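Local coordinates for protein type I modular polyketide synthase (Streptomyces albus subsp. albus, PDB 6IYT) that probably loads an ethylmalonyl extender unit from its coenzyme A thioester during salinomycin polyketide assembly, as the acyltransferase domain of module 14, at residues A[93-98]-A[430-435]; A[43-48]-A[104-109]; A[34-39]-A[199-204]. All blocks are in the same frame, centred on the assembly; numbering follows the deposited sequence.

Interaction 1: residues A[93-98]-A[430-435]; sequences VVLGTT and RVLTSF
Leu95, on the middle strand of the three-stranded antiparallel sheet 43-49, 90-96 and 111-114, reaches across to Leu432 and Thr433 of helix 428-439. This is strand-against-helix packing that joins the small KS-to-AT linker sheet, as it is known in modular polyketide synthases, to a helix of the acyltransferase domain. At the start of the helical segment, Arg430 turns away from the strand; its NH2 donates to Ser434 OG one turn later (2.9 Å), with the oxygen tilted 19° out of the guanidinium plane, and salt bridges to Glu425 and Glu437 also hold the group. Leu432 comes next and points at the sheet. Its CB lies 4.0 Å from Leu95 CD2, and its CD1 is 4.1 Å from that same methyl, so a single branch of Leu95 lies against the base and one tip of Leu432. The two side chains meet obliquely, and Pro44 of the adjoining strand touches both. Thr433 presents its hydroxyl to the other branch. With CG2 anti to the backbone N (OG1 at chi1 -58°), OG1 stays beside the helix backbone and bonds to Arg429 O, which satisfies it although its neighbour across the contact is a methyl. Phe435, at the end of the segment, looks instead to Trp199, while its ring carries Val431 CG1 over one face, 3.5 Å above the plane and offset toward the rim. The forked end of Leu95 thus divides its contacts: CD2 takes the leucine, whereas CD1 sits 3.5 Å from Thr433 OG1, the two side chains crossing nearly at a right angle.

Interaction 2: residues A[43-48]-A[104-109]; sequences VPWIVS and TGLEAP
Leu106 buries the most surface here, dividing its two methyls between Trp45 and Val47, alternate residues on the same face of strand 43-49. Its CD1 comes to the six-membered half of the indole, 4.0 Å from Trp45 CZ3 and 4.2 Å from Trp45 CE3. The methyl lies in the ring plane at the edge, so this is edge packing rather than a CH-pi contact over the face, and the two side chains cross at about a right angle. With CG anti to the carbonyl carbon (chi1 -80°), the indole carries its six-membered half toward Leu106; NE1 donates to Ala74 O, a bond that, with the packing around the ring, would hold its rotation. CD2 of Leu106 faces the next inward-pointing residue, 4.2 Å from Val47 CG2. Entirely apolar across the segments, the contact depends on the backbone turn that delivers Leu106: a type I beta turn from Gly105 to Ala108, closed by Ala108 N to Gly105 O at 2.9 Å. Leu106 O is bonded to Arg59 NE, tying the turn to helix 52-67 as well. Leu106 also touches Val94 of the central strand 90-96; Trp45 packs on Leu77 and Leu81 of helix 74-84 and on Val66 of helix 52-67, while Val47 meets Leu55 and Gln58, so the turn after helix 99-105 packs beside helices 52-67 and 74-84 on this face of the antiparallel linker sheet.

Interaction 3: residues A[34-39]-A[199-204]; sequences PALFSG and WQSVGV
Leu36, in the irregular N-terminal segment before strand 43-49, packs against Ser201 and Val202 in the turn that ends helix 181-200. That turn is a Schellman motif: Val204 N bonds to Trp199 O at 3.0 Å and Gly203 N to Gln200 O at 2.9 Å, with Gly203, at positive phi, as the C-prime residue. The side chain of Leu36 meets the turn from its CB onward; CB points toward it and lies 4.0 Å from Ser201 OG. CG, set anti to the backbone N (chi1 176°), is 4.1 Å from that oxygen on one side, and on another it stands over the centre of the Phe37 ring, 3.6 Å above the plane. At the fork, CD1 makes the nearest approach, 3.5 Å from Ser201 OG. CD2 stays 4.0 Å from Ser201 OG and also reaches Val202 CG1, 4.3 Å away, in the same region where Phe435 of helix 428-439 touches both Leu36 and Val202. The Leu36 side chain is therefore set among the helix end, the ring of its own neighbour and helix 428-439, while its backbone carbonyl accepts from Ser143 OG. Ser201 shows the leucine an oxygen rather than a carbon, yet that hydroxyl is bonded to Val198 O in the last turn of helix 181-200. With that bond made, OG can lie against aliphatic carbons without a polar partner in 34-39. Between the two segments the contact consists of hydrocarbon meeting a methyl and a satisfied hydroxyl, and it rests on shape and burial rather than on directed polar bonds.

In the fold
From the N terminus, residues 34-39 meet 199-204 in interaction 3, closing a long loop that binds the leading segment to the end of helix 181-200. Interaction 2, between 43-48 and 104-109, nests inside that loop and joins the first strand of the linker sheet to the turn after helix 99-105. Interaction 1 crosses both others: 93-98 lies within their loops, whereas 430-435 comes far later. Strands 43-49 and 90-96 are neighbours in one sheet, where Gly96 O to Val43 N is a probable hydrogen bond joining interactions 1 and 2. Phe435 of interaction 1 reaches both segments of interaction 3. Helix 428-439 thus stands between linker sheet and helix 181-200.

Interaction 1: residues A[93-98]-A[430-435]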
# COMPACT_ATOMS: atom_id res chain seq x y z
N VAL A 93 -0.14 21.92 -1.01
CA VAL A 93 -0.27 21.70 0.41
C VAL A 93 1.04 22.04 1.10
O VAL A 93 2.11 21.60 0.69
CB VAL A 93 -0.65 20.27 0.71
CG1 VAL A 93 -0.76 20.04 2.20
CG2 VAL A 93 -1.93 19.88 -0.05
N VAL A 94 0.93 22.85 2.14
CA VAL A 94 2.03 23.13 3.03
C VAL A 94 1.84 22.38 4.36
O VAL A 94 0.74 22.39 4.90
CB VAL A 94 2.08 24.66 3.33
CG1 VAL A 94 3.31 25.01 4.11
CG2 VAL A 94 2.06 25.44 2.03
N LEU A 95 2.94 21.90 4.93
CA LEU A 95 2.93 21.18 6.22
C LEU A 95 3.81 21.87 7.23
O LEU A 95 4.87 22.39 6.88
CB LEU A 95 3.38 19.75 6.04
CG LEU A 95 2.63 18.92 4.99
CD1 LEU A 95 3.27 17.55 4.90
CD2 LEU A 95 1.17 18.79 5.34
N GLY A 96 3.34 21.93 8.47
CA GLY A 96 4.15 22.47 9.56
C GLY A 96 3.35 22.56 10.84
O GLY A 96 2.19 22.20 10.88
N THR A 97 3.97 23.08 11.88
CA THR A 97 3.31 23.16 13.16
C THR A 97 2.99 24.60 13.58
O THR A 97 1.86 24.91 13.98
CB THR A 97 4.13 22.49 14.25
OG1 THR A 97 4.34 21.12 13.90
CG2 THR A 97 3.39 22.54 15.58
N THR A 98 3.96 25.47 13.43
CA THR A 98 3.76 26.85 13.78
C THR A 98 3.31 27.60 12.57
O THR A 98 3.61 27.20 11.45
CB THR A 98 5.06 27.46 14.31
OG1 THR A 98 6.02 27.58 13.24
CG2 THR A 98 5.62 26.57 15.42
N ARG A 430 4.22 11.71 6.85
CA ARG A 430 4.07 10.78 5.73
C ARG A 430 2.61 10.59 5.30
O ARG A 430 2.31 10.61 4.11
CB ARG A 430 4.70 9.42 6.06
CG ARG A 430 4.63 8.43 4.91
CD ARG A 430 5.39 8.89 3.71
NE ARG A 430 4.53 9.46 2.66
CZ ARG A 430 4.96 9.92 1.49
NH1 ARG A 430 6.26 10.08 1.27
NH2 ARG A 430 4.09 10.33 0.58
N VAL A 431 1.71 10.40 6.25
CA VAL A 431 0.28 10.26 5.92
C VAL A 431 -0.20 11.51 5.20
O VAL A 431 -0.88 11.43 4.17
CB VAL A 431 -0.56 10.00 7.17
CG1 VAL A 431 -2.04 10.01 6.84
CG2 VAL A 431 -0.15 8.65 7.79
N LEU A 432 -0.00 12.67 5.82
CA LEU A 432 -0.46 13.92 5.21
C LEU A 432 0.16 14.15 3.84
O LEU A 432 -0.49 14.74 2.95
CB LEU A 432 -0.14 15.10 6.12
CG LEU A 432 -0.93 15.18 7.44
CD1 LEU A 432 -0.44 16.37 8.25
CD2 LEU A 432 -2.42 15.27 7.20
N THR A 433 1.42 13.76 3.68
CA THR A 433 2.11 13.87 2.38
C THR A 433 1.48 12.97 1.30
O THR A 433 1.17 13.44 0.21
CB THR A 433 3.63 13.61 2.51
OG1 THR A 433 4.19 14.55 3.44
CG2 THR A 433 4.30 13.79 1.17
N SER A 434 1.11 11.76 1.66
CA SER A 434 0.41 10.90 0.75
C SER A 434 -0.99 11.41 0.43
O SER A 434 -1.42 11.41 -0.74
CB SER A 434 0.36 9.47 1.31
OG SER A 434 1.67 8.94 1.36
N PHE A 435 -1.69 11.92 1.45
CA PHE A 435 -2.98 12.55 1.22
C PHE A 435 -2.82 13.73 0.20
O PHE A 435 -3.64 13.91 -0.68
CB PHE A 435 -3.56 13.13 2.50
CG PHE A 435 -4.11 12.12 3.48
CD1 PHE A 435 -4.18 10.76 3.21
CD2 PHE A 435 -4.62 12.59 4.70
CE1 PHE A 435 -4.78 9.90 4.13
CE2 PHE A 435 -5.14 11.73 5.64
CZ PHE A 435 -5.22 10.37 5.35

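Interaction 2: residues A[43-48]-A[104-109]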
# COMPACT_ATOMS: atom_id res chain seq x y z
N VAL A 43 0.33 20.20 10.80
CA VAL A 43 -0.95 20.65 10.25
C VAL A 43 -0.73 20.78 8.72
O VAL A 43 0.30 21.30 8.33
CB VAL A 43 -1.21 22.10 10.78
CG1 VAL A 43 -2.56 22.60 10.35
CG2 VAL A 43 -1.02 22.16 12.29
N PRO A 44 -1.77 20.50 7.90
CA PRO A 44 -1.75 20.91 6.49
C PRO A 44 -2.49 22.20 6.25
O PRO A 44 -3.56 22.42 6.78
CB PRO A 44 -2.48 19.76 5.80
CG PRO A 44 -3.55 19.38 6.78
CD PRO A 44 -2.90 19.57 8.16
N TRP A 45 -1.91 23.07 5.42
CA TRP A 45 -2.60 24.21 4.87
C TRP A 45 -2.80 23.95 3.37
O TRP A 45 -1.81 23.87 2.62
CB TRP A 45 -1.75 25.47 5.02
CG TRP A 45 -1.77 26.09 6.35
CD1 TRP A 45 -2.39 25.62 7.49
CD2 TRP A 45 -1.21 27.37 6.69
NE1 TRP A 45 -2.17 26.49 8.53
CE2 TRP A 45 -1.46 27.57 8.07
CE3 TRP A 45 -0.51 28.36 5.97
CZ2 TRP A 45 -1.03 28.72 8.74
CZ3 TRP A 45 -0.11 29.49 6.62
CH2 TRP A 45 -0.36 29.67 7.99
N ILE A 46 -4.04 23.74 2.95
CA ILE A 46 -4.31 23.40 1.57
C ILE A 46 -4.73 24.67 0.82
O ILE A 46 -5.26 25.57 1.42
CB ILE A 46 -5.36 22.29 1.39
CG1 ILE A 46 -6.74 22.78 1.73
CG2 ILE A 46 -5.00 21.08 2.25
CD1 ILE A 46 -7.80 21.77 1.43
N VAL A 47 -4.19 24.83 -0.38
CA VAL A 47 -4.45 26.02 -1.21
C VAL A 47 -4.77 25.59 -2.64
O VAL A 47 -4.13 24.66 -3.16
CB VAL A 47 -3.19 26.95 -1.24
CG1 VAL A 47 -3.53 28.34 -1.74
CG2 VAL A 47 -2.58 27.04 0.13
N SER A 48 -5.68 26.29 -3.32
CA SER A 48 -5.96 25.98 -4.70
C SER A 48 -6.45 27.18 -5.46
O SER A 48 -6.92 28.17 -4.87
CB SER A 48 -7.00 24.85 -4.81
OG SER A 48 -8.27 25.26 -4.35
N THR A 104 6.26 30.50 6.09
CA THR A 104 7.51 30.29 5.35
C THR A 104 7.34 29.24 4.21
O THR A 104 7.88 29.39 3.10
CB THR A 104 8.62 29.81 6.34
OG1 THR A 104 9.13 30.95 7.05
CG2 THR A 104 9.75 29.10 5.63
N GLY A 105 6.56 28.20 4.49
CA GLY A 105 6.42 27.10 3.56
C GLY A 105 5.57 27.44 2.35
O GLY A 105 5.61 26.73 1.35
N LEU A 106 4.79 28.51 2.44
CA LEU A 106 4.00 28.96 1.29
C LEU A 106 4.91 29.40 0.18
O LEU A 106 4.53 29.43 -0.97
CB LEU A 106 3.07 30.11 1.68
CG LEU A 106 1.86 29.75 2.51
CD1 LEU A 106 1.25 30.95 3.19
CD2 LEU A 106 0.83 29.04 1.66
N GLU A 107 6.16 29.69 0.51
CA GLU A 107 7.13 30.03 -0.50
C GLU A 107 7.60 28.81 -1.27
O GLU A 107 8.04 28.94 -2.40
CB GLU A 107 8.33 30.75 0.13
CG GLU A 107 8.05 32.19 0.55
CD GLU A 107 8.88 32.63 1.76
OE1 GLU A 107 9.61 31.78 2.32
OE2 GLU A 107 8.74 33.80 2.18
N ALA A 108 7.42 27.63 -0.69
CA ALA A 108 7.87 26.39 -1.35
C ALA A 108 7.09 25.19 -0.86
O ALA A 108 7.57 24.44 0.00
CB ALA A 108 9.34 26.17 -1.09
N PRO A 109 5.85 25.05 -1.32
CA PRO A 109 5.00 24.08 -0.66
C PRO A 109 5.55 22.66 -0.73
O PRO A 109 6.18 22.27 -1.73
CB PRO A 109 3.70 24.18 -1.45
CG PRO A 109 3.67 25.61 -1.89
CD PRO A 109 5.10 25.92 -2.22

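Interaction 3: residues A[34-39]-A[199-204]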
# COMPACT_ATOMS: atom_id res chain seq x y z
N PRO A 34 -12.86 7.39 16.52
CA PRO A 34 -11.45 7.70 16.76
C PRO A 34 -11.00 8.78 15.80
O PRO A 34 -11.42 8.81 14.65
CB PRO A 34 -10.72 6.37 16.48
CG PRO A 34 -11.79 5.38 16.08
CD PRO A 34 -13.10 5.95 16.52
N ALA A 35 -10.16 9.67 16.28
CA ALA A 35 -9.63 10.73 15.44
C ALA A 35 -8.57 10.13 14.54
O ALA A 35 -7.85 9.23 14.97
CB ALA A 35 -9.01 11.82 16.30
N LEU A 36 -8.32 10.77 13.41
CA LEU A 36 -7.19 10.40 12.57
C LEU A 36 -5.86 10.58 13.31
O LEU A 36 -5.02 9.70 13.27
CB LEU A 36 -7.19 11.19 11.24
CG LEU A 36 -5.98 10.94 10.31
CD1 LEU A 36 -5.84 9.47 9.96
CD2 LEU A 36 -6.10 11.76 9.03
N PHE A 37 -5.68 11.74 13.97
CA PHE A 37 -4.46 12.01 14.75
C PHE A 37 -4.79 12.42 16.18
O PHE A 37 -5.79 13.12 16.42
CB PHE A 37 -3.64 13.10 14.07
CG PHE A 37 -3.21 12.77 12.68
CD1 PHE A 37 -2.41 11.68 12.44
CD2 PHE A 37 -3.60 13.54 11.62
CE1 PHE A 37 -1.95 11.40 11.17
CE2 PHE A 37 -3.18 13.24 10.33
CZ PHE A 37 -2.37 12.16 10.11
N SER A 38 -3.93 12.04 17.12
CA SER A 38 -4.00 12.51 18.49
C SER A 38 -2.86 13.50 18.78
O SER A 38 -1.93 13.65 18.00
CB SER A 38 -3.87 11.34 19.44
OG SER A 38 -2.68 10.62 19.15
N GLY A 39 -2.95 14.16 19.93
CA GLY A 39 -1.90 15.10 20.36
C GLY A 39 -1.77 16.32 19.46
O GLY A 39 -2.77 16.92 19.04
N TRP A 199 -6.98 5.82 5.08
CA TRP A 199 -7.59 6.43 3.87
C TRP A 199 -9.11 6.57 4.04
O TRP A 199 -9.69 7.58 3.65
CB TRP A 199 -7.28 5.59 2.61
CG TRP A 199 -5.82 5.71 2.16
CD1 TRP A 199 -4.84 4.78 2.29
CD2 TRP A 199 -5.24 6.79 1.41
NE1 TRP A 199 -3.68 5.24 1.78
CE2 TRP A 199 -3.90 6.46 1.21
CE3 TRP A 199 -5.70 8.03 0.97
CZ2 TRP A 199 -3.01 7.31 0.51
CZ3 TRP A 199 -4.82 8.86 0.25
CH2 TRP A 199 -3.50 8.49 0.05
N GLN A 200 -9.74 5.54 4.54
CA GLN A 200 -11.17 5.56 4.75
C GLN A 200 -11.62 6.76 5.60
O GLN A 200 -12.66 7.36 5.32
CB GLN A 200 -11.57 4.27 5.44
CG GLN A 200 -13.04 4.16 5.75
CD GLN A 200 -13.37 2.81 6.38
OE1 GLN A 200 -12.48 2.10 6.88
NE2 GLN A 200 -14.63 2.42 6.30
N SER A 201 -10.77 7.20 6.53
CA SER A 201 -11.11 8.27 7.45
C SER A 201 -11.18 9.66 6.78
O SER A 201 -11.84 10.59 7.31
CB SER A 201 -10.12 8.31 8.65
OG SER A 201 -8.95 9.04 8.31
N VAL A 202 -10.61 9.77 5.59
CA VAL A 202 -10.74 11.00 4.78
C VAL A 202 -11.56 10.76 3.53
O VAL A 202 -11.49 11.52 2.55
CB VAL A 202 -9.39 11.62 4.44
CG1 VAL A 202 -8.75 12.16 5.71
CG2 VAL A 202 -8.47 10.62 3.75
N GLY A 203 -12.32 9.67 3.56
CA GLY A 203 -13.31 9.36 2.52
C GLY A 203 -12.73 8.76 1.26
O GLY A 203 -13.36 8.81 0.19
N VAL A 204 -11.53 8.22 1.34
CA VAL A 204 -10.92 7.56 0.17
C VAL A 204 -11.07 6.07 0.35
O VAL A 204 -10.53 5.48 1.33
CB VAL A 204 -9.43 7.95 -0.00
CG1 VAL A 204 -8.78 7.17 -1.15
CG2 VAL A 204 -9.31 9.43 -0.27